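Local coordinates for protein PpBBE-like 1 D396N (Physcomitrella patens subsp. patens, PDB 6EO5) that is an engineered variant of a moss berberine bridge enzyme-like flavoprotein, a cellobiose oxidase with a bicovalently bound FAD, at residues Tyr33-Arg37 and Ala47-Phe53; Tyr86-Arg91 and Asn463-Ser467; Lys189-Leu193 and Lys454-Pro458; Thr382-His386 and Ala440-Ser445. One frame throughout, in Å; residues are numbered along the deposited sequence.

Contact 1 of 4, residues Tyr33-Arg37 and Ala47-Phe53; sequences YSTAR and APSAFVF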
# COMPACT_ATOMS: atom_id res chain seq x y z
N TYR A 33 4.13 8.99 -24.76
CA TYR A 33 2.83 8.63 -24.20
C TYR A 33 2.67 7.12 -24.09
O TYR A 33 2.14 6.61 -23.10
CB TYR A 33 1.73 9.25 -25.07
CG TYR A 33 0.30 8.89 -24.74
CD1 TYR A 33 -0.31 7.77 -25.31
CD2 TYR A 33 -0.47 9.71 -23.93
CE1 TYR A 33 -1.64 7.47 -25.04
CE2 TYR A 33 -1.81 9.41 -23.66
CZ TYR A 33 -2.38 8.29 -24.22
OH TYR A 33 -3.70 7.99 -23.95
N SER A 34 3.14 6.38 -25.10
CA SER A 34 3.03 4.93 -25.07
C SER A 34 3.78 4.33 -23.88
O SER A 34 3.24 3.51 -23.13
CB SER A 34 3.53 4.34 -26.37
OG SER A 34 3.86 2.98 -26.17
N THR A 35 5.05 4.72 -23.69
CA THR A 35 5.78 4.16 -22.56
C THR A 35 5.29 4.73 -21.22
O THR A 35 5.46 4.07 -20.19
CB THR A 35 7.29 4.39 -22.71
OG1 THR A 35 7.61 5.75 -22.43
CG2 THR A 35 7.76 4.05 -24.12
N ALA A 36 4.67 5.90 -21.22
CA ALA A 36 4.14 6.44 -19.98
C ALA A 36 2.94 5.65 -19.48
O ALA A 36 2.59 5.75 -18.30
CB ALA A 36 3.77 7.91 -20.14
N ARG A 37 2.29 4.88 -20.35
CA ARG A 37 1.11 4.13 -19.96
C ARG A 37 1.43 2.96 -19.03
O ARG A 37 0.49 2.34 -18.51
CB ARG A 37 0.38 3.61 -21.19
CG ARG A 37 -0.06 4.71 -22.10
CD ARG A 37 -0.78 4.16 -23.31
NE ARG A 37 -2.10 3.67 -22.96
CZ ARG A 37 -3.04 3.39 -23.84
NH1 ARG A 37 -2.79 3.57 -25.13
NH2 ARG A 37 -4.23 2.95 -23.45
N ALA A 47 -6.57 5.01 -21.34
CA ALA A 47 -5.84 5.92 -22.23
C ALA A 47 -6.07 7.36 -21.82
O ALA A 47 -7.15 7.91 -22.09
CB ALA A 47 -6.29 5.71 -23.68
N PRO A 48 -5.11 8.02 -21.17
CA PRO A 48 -5.34 9.39 -20.68
C PRO A 48 -5.39 10.38 -21.83
O PRO A 48 -5.02 10.08 -22.97
CB PRO A 48 -4.13 9.66 -19.77
CG PRO A 48 -3.49 8.34 -19.52
CD PRO A 48 -3.80 7.50 -20.74
N SER A 49 -5.85 11.60 -21.51
CA SER A 49 -5.69 12.73 -22.43
C SER A 49 -4.21 13.05 -22.61
O SER A 49 -3.73 13.25 -23.73
CB SER A 49 -6.41 13.98 -21.92
OG SER A 49 -7.72 13.72 -21.48
N ALA A 50 -3.48 13.13 -21.51
CA ALA A 50 -2.07 13.49 -21.56
C ALA A 50 -1.40 13.13 -20.25
O ALA A 50 -2.05 12.97 -19.22
CB ALA A 50 -1.89 14.98 -21.85
N PHE A 51 -0.08 13.00 -20.32
CA PHE A 51 0.79 12.91 -19.15
C PHE A 51 1.55 14.22 -19.03
O PHE A 51 2.12 14.70 -20.01
CB PHE A 51 1.78 11.75 -19.27
CG PHE A 51 1.14 10.40 -19.33
CD1 PHE A 51 0.91 9.68 -18.16
CD2 PHE A 51 0.79 9.83 -20.55
CE1 PHE A 51 0.34 8.43 -18.21
CE2 PHE A 51 0.21 8.57 -20.60
CZ PHE A 51 -0.02 7.87 -19.44
N VAL A 52 1.54 14.80 -17.84
CA VAL A 52 2.40 15.93 -17.51
C VAL A 52 3.29 15.51 -16.35
O VAL A 52 2.85 14.80 -15.44
CB VAL A 52 1.59 17.21 -17.18
CG1 VAL A 52 0.58 16.96 -16.07
CG2 VAL A 52 2.51 18.36 -16.84
N PHE A 53 4.56 15.93 -16.40
CA PHE A 53 5.59 15.50 -15.46
C PHE A 53 6.11 16.72 -14.72
O PHE A 53 7.18 17.24 -15.05
CB PHE A 53 6.72 14.77 -16.18
CG PHE A 53 6.28 13.51 -16.87
CD1 PHE A 53 5.64 13.56 -18.10
CD2 PHE A 53 6.51 12.27 -16.30
CE1 PHE A 53 5.24 12.39 -18.74
CE2 PHE A 53 6.11 11.10 -16.94
CZ PHE A 53 5.48 11.17 -18.16
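Helix 31-36 packs through Tyr33 and Ala36 on a mixed four-stranded sheet of the FAD-binding region, against Phe51 of strand 50-53, which lies between strands 24-26 and 95-98. Ala36 CB sits nearly centred over one face of the Phe51 ring, 3.5 Å from its centroid and 9° off the normal, a CH-pi contact. The same ring turns its edge to the face of Tyr33 in an offset edge-to-face pair, centroids 5.4 Å apart and planes at 65°. With CG trans to the backbone N (chi1 174°), the Tyr33 ring extends past Phe51 as far as the bend before the strand, where OH donates a hydrogen bond to Pro48 O at 2.7 Å, in the carbonyl plane and on a lone pair. Pro48 packs here too, its CD 3.8 Å from Tyr33 CZ. Farther along, one face of the Arg37 guanidinium covers Ala47 CB, which is 3.5 Å from NH2. Phe53 adds its rim, CZ coming within 4.2 Å of Ala36 CB. The contact is thus mostly apolar and aromatic, and its one crossing hydrogen bond gives the buried phenol hydroxyl a backbone acceptor and probably limits how the ring can shift.

Contact 2 of 4, residues Tyr86-Arg91 and Asn463-Ser467; sequences YSLGGR and NFPQS. With FAD (flavin-adenine dinucleotide), chain C.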
# COMPACT_ATOMS: atom_id res chain seq x y z
N TYR A 86 -6.15 3.18 -10.91
CA TYR A 86 -6.74 4.48 -10.63
C TYR A 86 -5.77 5.63 -10.87
O TYR A 86 -6.21 6.78 -10.95
CB TYR A 86 -7.26 4.53 -9.19
CG TYR A 86 -8.53 3.75 -8.94
CD1 TYR A 86 -9.40 3.42 -9.98
CD2 TYR A 86 -8.87 3.35 -7.66
CE1 TYR A 86 -10.58 2.71 -9.74
CE2 TYR A 86 -10.03 2.64 -7.40
CZ TYR A 86 -10.89 2.32 -8.43
OH TYR A 86 -12.05 1.62 -8.15
N SER A 87 -4.47 5.37 -10.95
CA SER A 87 -3.54 6.45 -11.28
C SER A 87 -3.37 6.62 -12.78
O SER A 87 -2.61 7.49 -13.22
CB SER A 87 -2.18 6.22 -10.59
OG SER A 87 -1.64 4.96 -10.93
N LEU A 88 -4.06 5.80 -13.59
CA LEU A 88 -4.34 6.15 -14.97
C LEU A 88 -5.69 6.85 -15.09
O LEU A 88 -6.06 7.24 -16.19
CB LEU A 88 -4.31 4.91 -15.87
CG LEU A 88 -2.91 4.33 -16.03
CD1 LEU A 88 -2.91 3.05 -16.81
CD2 LEU A 88 -1.93 5.34 -16.64
N GLY A 89 -6.41 7.02 -13.99
CA GLY A 89 -7.68 7.71 -13.97
C GLY A 89 -8.86 6.84 -13.55
O GLY A 89 -9.87 7.38 -13.07
N GLY A 90 -8.78 5.52 -13.72
CA GLY A 90 -9.95 4.69 -13.53
C GLY A 90 -11.04 4.92 -14.56
O GLY A 90 -12.17 4.48 -14.36
N ARG A 91 -10.71 5.60 -15.66
CA ARG A 91 -11.56 5.90 -16.80
C ARG A 91 -10.65 6.47 -17.88
O ARG A 91 -9.52 6.87 -17.60
CB ARG A 91 -12.67 6.89 -16.45
CG ARG A 91 -12.13 8.28 -16.15
CD ARG A 91 -12.87 8.91 -15.00
NE ARG A 91 -12.49 10.31 -14.80
CZ ARG A 91 -11.75 10.76 -13.79
NH1 ARG A 91 -11.27 9.92 -12.89
NH2 ARG A 91 -11.48 12.06 -13.68
N ASN A 463 -11.45 13.28 -8.95
CA ASN A 463 -12.32 12.13 -8.72
C ASN A 463 -11.79 10.90 -9.46
O ASN A 463 -11.01 11.00 -10.41
CB ASN A 463 -13.77 12.41 -9.15
CG ASN A 463 -13.88 12.73 -10.63
OD1 ASN A 463 -13.76 11.85 -11.49
ND2 ASN A 463 -14.10 14.00 -10.93
N PHE A 464 -12.24 9.74 -9.00
CA PHE A 464 -12.05 8.45 -9.66
C PHE A 464 -13.15 7.53 -9.16
O PHE A 464 -13.91 7.91 -8.25
CB PHE A 464 -10.64 7.88 -9.39
CG PHE A 464 -10.35 7.64 -7.93
CD1 PHE A 464 -10.07 8.70 -7.08
CD2 PHE A 464 -10.32 6.35 -7.41
CE1 PHE A 464 -9.79 8.48 -5.74
CE2 PHE A 464 -10.04 6.13 -6.08
CZ PHE A 464 -9.79 7.20 -5.24
N PRO A 465 -13.32 6.31 -9.74
CA PRO A 465 -14.46 5.47 -9.33
C PRO A 465 -14.65 5.31 -7.82
O PRO A 465 -15.77 5.01 -7.41
CB PRO A 465 -14.16 4.13 -10.00
CG PRO A 465 -13.51 4.51 -11.25
CD PRO A 465 -12.65 5.73 -10.92
N GLN A 466 -13.62 5.52 -6.99
CA GLN A 466 -13.80 5.40 -5.55
C GLN A 466 -13.20 6.59 -4.80
O GLN A 466 -12.62 6.44 -3.73
CB GLN A 466 -13.22 4.08 -5.04
CG GLN A 466 -14.21 2.92 -5.15
CD GLN A 466 -13.54 1.57 -5.05
OE1 GLN A 466 -12.64 1.25 -5.83
NE2 GLN A 466 -13.97 0.76 -4.08
N SER A 467 -13.36 7.79 -5.35
CA SER A 467 -13.02 9.00 -4.61
C SER A 467 -14.08 9.29 -3.54
O SER A 467 -15.22 8.83 -3.60
CB SER A 467 -12.89 10.19 -5.56
OG SER A 467 -13.99 10.28 -6.46
PA FAD C . -0.38 4.87 -7.56
O1A FAD C . -1.14 3.99 -8.53
O2A FAD C . 0.52 5.85 -8.27
O5B FAD C . -1.33 5.64 -6.50
C5B FAD C . -2.45 5.01 -5.91
C4B FAD C . -3.53 6.03 -5.59
O4B FAD C . -2.98 7.12 -4.86
C3B FAD C . -4.16 6.62 -6.84
O3B FAD C . -5.51 6.93 -6.56
C2B FAD C . -3.39 7.90 -7.03
O2B FAD C . -4.12 8.84 -7.77
C1B FAD C . -3.13 8.32 -5.59
N9A FAD C . -1.92 9.18 -5.55
C8A FAD C . -0.68 8.88 -6.05
N7A FAD C . 0.15 9.92 -5.83
C5A FAD C . -0.55 10.89 -5.20
C6A FAD C . -0.19 12.15 -4.76
N6A FAD C . 1.05 12.58 -4.94
N1A FAD C . -1.12 12.95 -4.13
C2A FAD C . -2.41 12.49 -3.96
N3A FAD C . -2.77 11.23 -4.41
C4A FAD C . -1.85 10.45 -5.02
N1 FAD C . 0.74 -2.36 0.28
C2 FAD C . 1.19 -2.42 1.60
O2 FAD C . 0.62 -1.82 2.53
N3 FAD C . 2.32 -3.17 1.88
C4 FAD C . 2.98 -3.85 0.89
O4 FAD C . 3.99 -4.50 1.16
C4X FAD C . 2.53 -3.79 -0.43
N5 FAD C . 3.23 -4.44 -1.43
C5X FAD C . 2.99 -4.12 -2.75
C6 FAD C . 3.79 -4.67 -3.74
C7 FAD C . 3.67 -4.30 -5.09
C7M FAD C . 4.58 -4.91 -6.14
C8 FAD C . 2.62 -3.42 -5.44
C8M FAD C . 2.36 -3.06 -6.89
C9 FAD C . 1.76 -2.94 -4.44
C9A FAD C . 1.94 -3.27 -3.08
N10 FAD C . 1.07 -2.84 -2.06
C10 FAD C . 1.43 -3.00 -0.74
C1' FAD C . -0.10 -1.96 -2.35
C2' FAD C . 0.36 -0.50 -2.29
O2' FAD C . 0.49 -0.01 -0.98
C3' FAD C . -0.66 0.35 -3.03
O3' FAD C . -0.70 -0.15 -4.34
C4' FAD C . -0.24 1.82 -2.99
O4' FAD C . -1.41 2.61 -3.00
C5' FAD C . 0.68 2.15 -4.15
O5' FAD C . 1.00 3.53 -4.24
P FAD C . 1.62 4.08 -5.62
O1P FAD C . 2.02 5.53 -5.45
O2P FAD C . 2.75 3.24 -6.16
O3P FAD C . 0.43 3.81 -6.67
O HOH W 1 -10.26 13.93 -11.68
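Arg91, with CG set between its backbone N and carbonyl carbon (chi1 68°) and a bend at chi2, carries its guanidinium across to the backbone of Asn463, while a similar chi1 of 60° turns the Phe464 ring toward Tyr86. NH1 of Arg91 donates to Asn463 O at 2.7 Å, approaching from 39° out of the carbonyl plane; it also makes a weak bond to Gly89 O in its own loop. Over one face of the guanidinium lies Asn463 OD1, 3.2 Å from NH2 but at a poor angle for bonding, and ND2 of that amide is bonded to Asn460 O. Water 1, in the guanidinium plane, accepts from both Arg91 NH2 and Asn463 N, each at 3.0 Å. The Tyr86 and Phe464 rings meet obliquely, Phe464 CD2 lying over the rim of one Tyr86 face, and Pro465 CG closes in at 3.8 Å from Tyr86 CE1. Gly90, lacking a side chain, lets Pro465 lie against its carbonyl. Tyr86 OH points at Gln466 OE1 in its ring plane, although the modelled separation is too short to be trusted. Next along, Ser87 OG donates to FAD O1A at 2.6 Å, so this loop lines the cofactor pocket. The loop runs from strand 74-77 to strand 95-98, and the tail after helix 446-456 lies across it, with Gln466 touching helix 438-442.

Contact 3 of 4, residues Lys189-Leu193 and Lys454-Pro458; sequences KNKDL and KKWDP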
# COMPACT_ATOMS: atom_id res chain seq x y z
N LYS A 189 -2.02 23.03 11.59
CA LYS A 189 -2.64 23.72 10.47
C LYS A 189 -3.53 22.75 9.68
O LYS A 189 -3.07 21.69 9.24
CB LYS A 189 -1.54 24.32 9.59
CG LYS A 189 -1.99 25.47 8.68
CD LYS A 189 -0.85 25.96 7.80
CE LYS A 189 -1.35 26.88 6.68
NZ LYS A 189 -0.26 27.32 5.75
N ASN A 190 -4.81 23.11 9.51
CA ASN A 190 -5.74 22.35 8.66
C ASN A 190 -5.93 20.91 9.15
O ASN A 190 -5.76 19.95 8.39
CB ASN A 190 -5.27 22.36 7.20
CG ASN A 190 -5.38 23.74 6.56
OD1 ASN A 190 -6.32 24.48 6.83
ND2 ASN A 190 -4.41 24.09 5.73
N LYS A 191 -6.30 20.77 10.43
CA LYS A 191 -6.41 19.44 11.05
C LYS A 191 -7.36 18.52 10.28
O LYS A 191 -7.17 17.30 10.28
CB LYS A 191 -6.88 19.58 12.50
CG LYS A 191 -6.09 20.58 13.32
CD LYS A 191 -6.55 20.60 14.78
CE LYS A 191 -5.81 21.68 15.56
NZ LYS A 191 -6.08 21.63 17.02
N ASP A 192 -8.40 19.08 9.65
CA ASP A 192 -9.38 18.26 8.93
C ASP A 192 -8.73 17.59 7.72
O ASP A 192 -8.85 16.37 7.53
CB ASP A 192 -10.58 19.11 8.51
CG ASP A 192 -10.18 20.41 7.77
OD1 ASP A 192 -9.10 20.97 8.05
OD2 ASP A 192 -10.96 20.88 6.92
N LEU A 193 -8.04 18.37 6.90
CA LEU A 193 -7.29 17.81 5.78
C LEU A 193 -6.23 16.82 6.27
O LEU A 193 -5.96 15.80 5.62
CB LEU A 193 -6.65 18.95 4.99
CG LEU A 193 -6.02 18.61 3.65
CD1 LEU A 193 -7.05 17.99 2.74
CD2 LEU A 193 -5.47 19.87 3.04
N LYS A 454 -16.36 18.12 0.66
CA LYS A 454 -17.18 19.27 0.30
C LYS A 454 -16.40 20.56 0.48
O LYS A 454 -16.44 21.46 -0.37
CB LYS A 454 -18.46 19.31 1.14
CG LYS A 454 -19.41 18.15 0.86
CD LYS A 454 -20.55 18.09 1.88
CE LYS A 454 -21.92 18.18 1.21
NZ LYS A 454 -22.95 17.37 1.93
N LYS A 455 -15.66 20.65 1.58
CA LYS A 455 -14.91 21.86 1.90
C LYS A 455 -13.76 22.09 0.92
O LYS A 455 -13.53 23.23 0.51
CB LYS A 455 -14.41 21.77 3.33
CG LYS A 455 -13.39 22.81 3.72
CD LYS A 455 -13.15 22.76 5.21
CE LYS A 455 -12.01 23.67 5.63
NZ LYS A 455 -12.00 23.80 7.11
N TRP A 456 -13.05 21.04 0.53
CA TRP A 456 -11.78 21.23 -0.17
C TRP A 456 -11.85 21.00 -1.67
O TRP A 456 -10.88 21.31 -2.36
CB TRP A 456 -10.70 20.32 0.44
CG TRP A 456 -10.23 20.77 1.79
CD1 TRP A 456 -10.67 20.31 3.00
CD2 TRP A 456 -9.26 21.78 2.08
NE1 TRP A 456 -10.02 20.96 4.02
CE2 TRP A 456 -9.15 21.87 3.48
CE3 TRP A 456 -8.47 22.62 1.28
CZ2 TRP A 456 -8.27 22.76 4.11
CZ3 TRP A 456 -7.59 23.50 1.90
CH2 TRP A 456 -7.51 23.57 3.31
N ASP A 457 -12.95 20.47 -2.19
CA ASP A 457 -13.12 20.29 -3.64
C ASP A 457 -14.61 20.24 -3.95
O ASP A 457 -15.15 19.21 -4.37
CB ASP A 457 -12.40 19.01 -4.10
CG ASP A 457 -12.48 18.79 -5.62
OD1 ASP A 457 -12.83 19.73 -6.37
OD2 ASP A 457 -12.19 17.65 -6.06
N PRO A 458 -15.31 21.37 -3.77
CA PRO A 458 -16.77 21.35 -3.96
C PRO A 458 -17.18 21.05 -5.39
O PRO A 458 -18.28 20.52 -5.61
CB PRO A 458 -17.19 22.76 -3.53
CG PRO A 458 -16.04 23.32 -2.76
CD PRO A 458 -14.83 22.70 -3.39
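The first turn of helix 191-200 meets the last turn of helix 446-456, the backbones coming closest at Leu193 and Trp456, whose CA atoms are 8.2 Å apart. Three side chains of the first segment meet the Trp456 indole, two at its edge and one over a face. Asp192 is at its pyrrole edge: NE1 donates to OD2 at 3.0 Å with an N-H...O angle of 162°, nearly in the indole plane. Lys455, its chain fully extended, reaches the same oxygen, NZ to OD2 at 3.1 Å, in a salt bridge. The two donors arrive from opposite faces of the carboxylate, so OD2 is clasped between them. A chi1 of 51°, placing CG between the backbone N and carbonyl carbon, keeps the Asp192 carboxylate close to its own helix start, where OD1 weakly accepts from Leu193 N. Leu193 covers an indole face, its CD2 4.0 Å from the centroid of the six-membered ring and 6° off the normal. Farther round the same edge, Asn190 OD1 lies 3.8 Å from Trp456 CZ2 in the ring plane, the amide standing almost upright to the indole; Asn190 ND2 is hydrogen-bonded to Thr184 O. The lysine, together with the helix N-terminus, would probably favour the ionised form of Asp192. Both Leu193 and Trp456 also touch Val183 of strand 182-186, and a bound N-acetylglucosamine lies about 4 Å from the Trp456 side chain, nearest atoms. The arrangement is that of a tryptophan at a helix C-terminus packed on the N-terminal turn of another helix, here docking the berberine-like C-terminal region onto the helix that follows strand 182-186.

Contact 4 of 4, residues Thr382-His386 and Ala440-Ser445; sequences TAFIH and AYYGSS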
# COMPACT_ATOMS: atom_id res chain seq x y z
N THR A 382 -7.57 9.15 12.89
CA THR A 382 -7.11 9.09 11.51
C THR A 382 -8.22 8.55 10.63
O THR A 382 -9.16 7.89 11.09
CB THR A 382 -5.85 8.22 11.34
OG1 THR A 382 -6.16 6.84 11.59
CG2 THR A 382 -4.72 8.68 12.27
N ALA A 383 -8.10 8.85 9.34
CA ALA A 383 -8.99 8.26 8.35
C ALA A 383 -8.81 6.75 8.23
O ALA A 383 -9.66 6.09 7.65
CB ALA A 383 -8.77 8.93 6.99
N PHE A 384 -7.72 6.20 8.76
CA PHE A 384 -7.50 4.76 8.75
C PHE A 384 -8.14 4.14 9.99
O PHE A 384 -7.73 4.44 11.12
CB PHE A 384 -6.00 4.43 8.69
CG PHE A 384 -5.71 2.99 8.38
CD1 PHE A 384 -5.65 2.06 9.41
CD2 PHE A 384 -5.52 2.57 7.07
CE1 PHE A 384 -5.39 0.72 9.13
CE2 PHE A 384 -5.27 1.23 6.79
CZ PHE A 384 -5.20 0.31 7.83
N ILE A 385 -9.13 3.28 9.78
CA ILE A 385 -10.00 2.81 10.86
C ILE A 385 -9.65 1.40 11.34
O ILE A 385 -10.09 1.01 12.43
CB ILE A 385 -11.49 2.86 10.43
CG1 ILE A 385 -11.77 1.84 9.31
CG2 ILE A 385 -11.89 4.27 10.00
CD1 ILE A 385 -13.26 1.62 9.03
N HIS A 386 -8.89 0.63 10.57
CA HIS A 386 -8.71 -0.79 10.84
C HIS A 386 -7.69 -0.98 11.96
O HIS A 386 -6.53 -1.34 11.74
CB HIS A 386 -8.30 -1.50 9.56
CG HIS A 386 -9.06 -1.01 8.36
ND1 HIS A 386 -10.41 -1.24 8.19
CD2 HIS A 386 -8.66 -0.27 7.31
CE1 HIS A 386 -10.81 -0.67 7.07
NE2 HIS A 386 -9.76 -0.07 6.51
N ALA A 440 -16.84 -0.07 3.73
CA ALA A 440 -15.91 -1.12 4.13
C ALA A 440 -14.51 -0.57 4.38
O ALA A 440 -13.76 -1.13 5.19
CB ALA A 440 -15.87 -2.22 3.08
N TYR A 441 -14.15 0.52 3.70
CA TYR A 441 -12.83 1.11 3.89
C TYR A 441 -12.82 2.18 4.97
O TYR A 441 -11.84 2.30 5.71
CB TYR A 441 -12.31 1.72 2.59
CG TYR A 441 -12.00 0.71 1.50
CD1 TYR A 441 -11.07 -0.30 1.71
CD2 TYR A 441 -12.64 0.77 0.27
CE1 TYR A 441 -10.78 -1.22 0.71
CE2 TYR A 441 -12.36 -0.14 -0.73
CZ TYR A 441 -11.43 -1.13 -0.51
OH TYR A 441 -11.14 -2.03 -1.51
N TYR A 442 -13.90 2.94 5.10
CA TYR A 442 -13.87 4.15 5.89
C TYR A 442 -14.85 4.16 7.07
O TYR A 442 -14.63 4.93 8.01
CB TYR A 442 -14.12 5.36 4.97
CG TYR A 442 -13.05 5.49 3.89
CD1 TYR A 442 -11.69 5.49 4.22
CD2 TYR A 442 -13.39 5.60 2.55
CE1 TYR A 442 -10.69 5.60 3.24
CE2 TYR A 442 -12.40 5.71 1.56
CZ TYR A 442 -11.06 5.71 1.92
OH TYR A 442 -10.10 5.82 0.94
N GLY A 443 -15.90 3.34 7.04
CA GLY A 443 -16.75 3.13 8.22
C GLY A 443 -17.18 4.40 8.94
O GLY A 443 -17.75 5.32 8.34
N SER A 444 -16.90 4.45 10.26
CA SER A 444 -17.37 5.55 11.12
C SER A 444 -16.79 6.90 10.75
O SER A 444 -17.29 7.92 11.22
CB SER A 444 -17.03 5.31 12.59
OG SER A 444 -17.56 4.11 13.11
N SER A 445 -15.72 6.94 9.96
CA SER A 445 -15.08 8.20 9.60
C SER A 445 -15.53 8.72 8.25
O SER A 445 -15.08 9.80 7.84
CB SER A 445 -13.55 8.03 9.60
OG SER A 445 -13.03 7.89 10.92
O HOH W 2 -9.86 3.63 6.92
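The loop 382-386, irregular throughout, runs beside the end of helix 438-442 and the 3-10 turn after it, with CA atoms 6.2 Å apart at Ala383 and Ser445 and 6.4 Å apart at Ile385 and Tyr442. Ile385 points across the contact and meets mainly backbone. Its CG1 branch, held between the backbone N and carbonyl carbon (chi1 67°), lies 3.6 Å from Tyr441 O, and CD1 beyond it approaches Gly443 N. The CG2 branch of Ile385 lies 3.5 Å from Tyr442 O and faces the Ser445 hydroxyl. The helix ends at Gly443, whose positive phi (47°) turns the chain out of helical geometry and which presents no side chain where Ile385 CD1 packs; Ser445 N then bonds back to Tyr442 O. At this C-terminal end the Tyr441 carbonyl is met by a water. Water 2 donates to Tyr441 O at 2.7 Å and to Ala383 O at 2.6 Å, and accepts from Ile385 N, bridging the two segments. The His386 imidazole brings CE1 to 3.5 Å from Ala440 O at its edge, while NE2 hydrogen-bonds to Gln429 OE1 and the ring stacks on Tyr337. Tyr442 turns the edge of its ring, at CD1, to Ala383 O. Ala383 and Tyr442 also share contacts with Ala200 of helix 191-200 and Leu449 of helix 446-456.

From the N terminus, contact 1 closes a short loop first, joining helix 31-36 to strand 50-53 before contact 2 opens. The other three lie one within another: contact 2 spans residues 86 to 467, contact 3 falls inside that span, and contact 4 inside contact 3, so none cross. Contacts 1 and 2 meet through Leu88, which packs on Phe51 and Arg37, and contacts 2 and 4 through Gln466 against Tyr441. Contacts 3 and 4 are joined along the chain, since helix 446-456 follows helix 438-442. Contact 2 ties the C-terminal region to the FAD-binding loop, contact 3 to the start of helix 191-200, and contact 4 to the loop before strand 391-398.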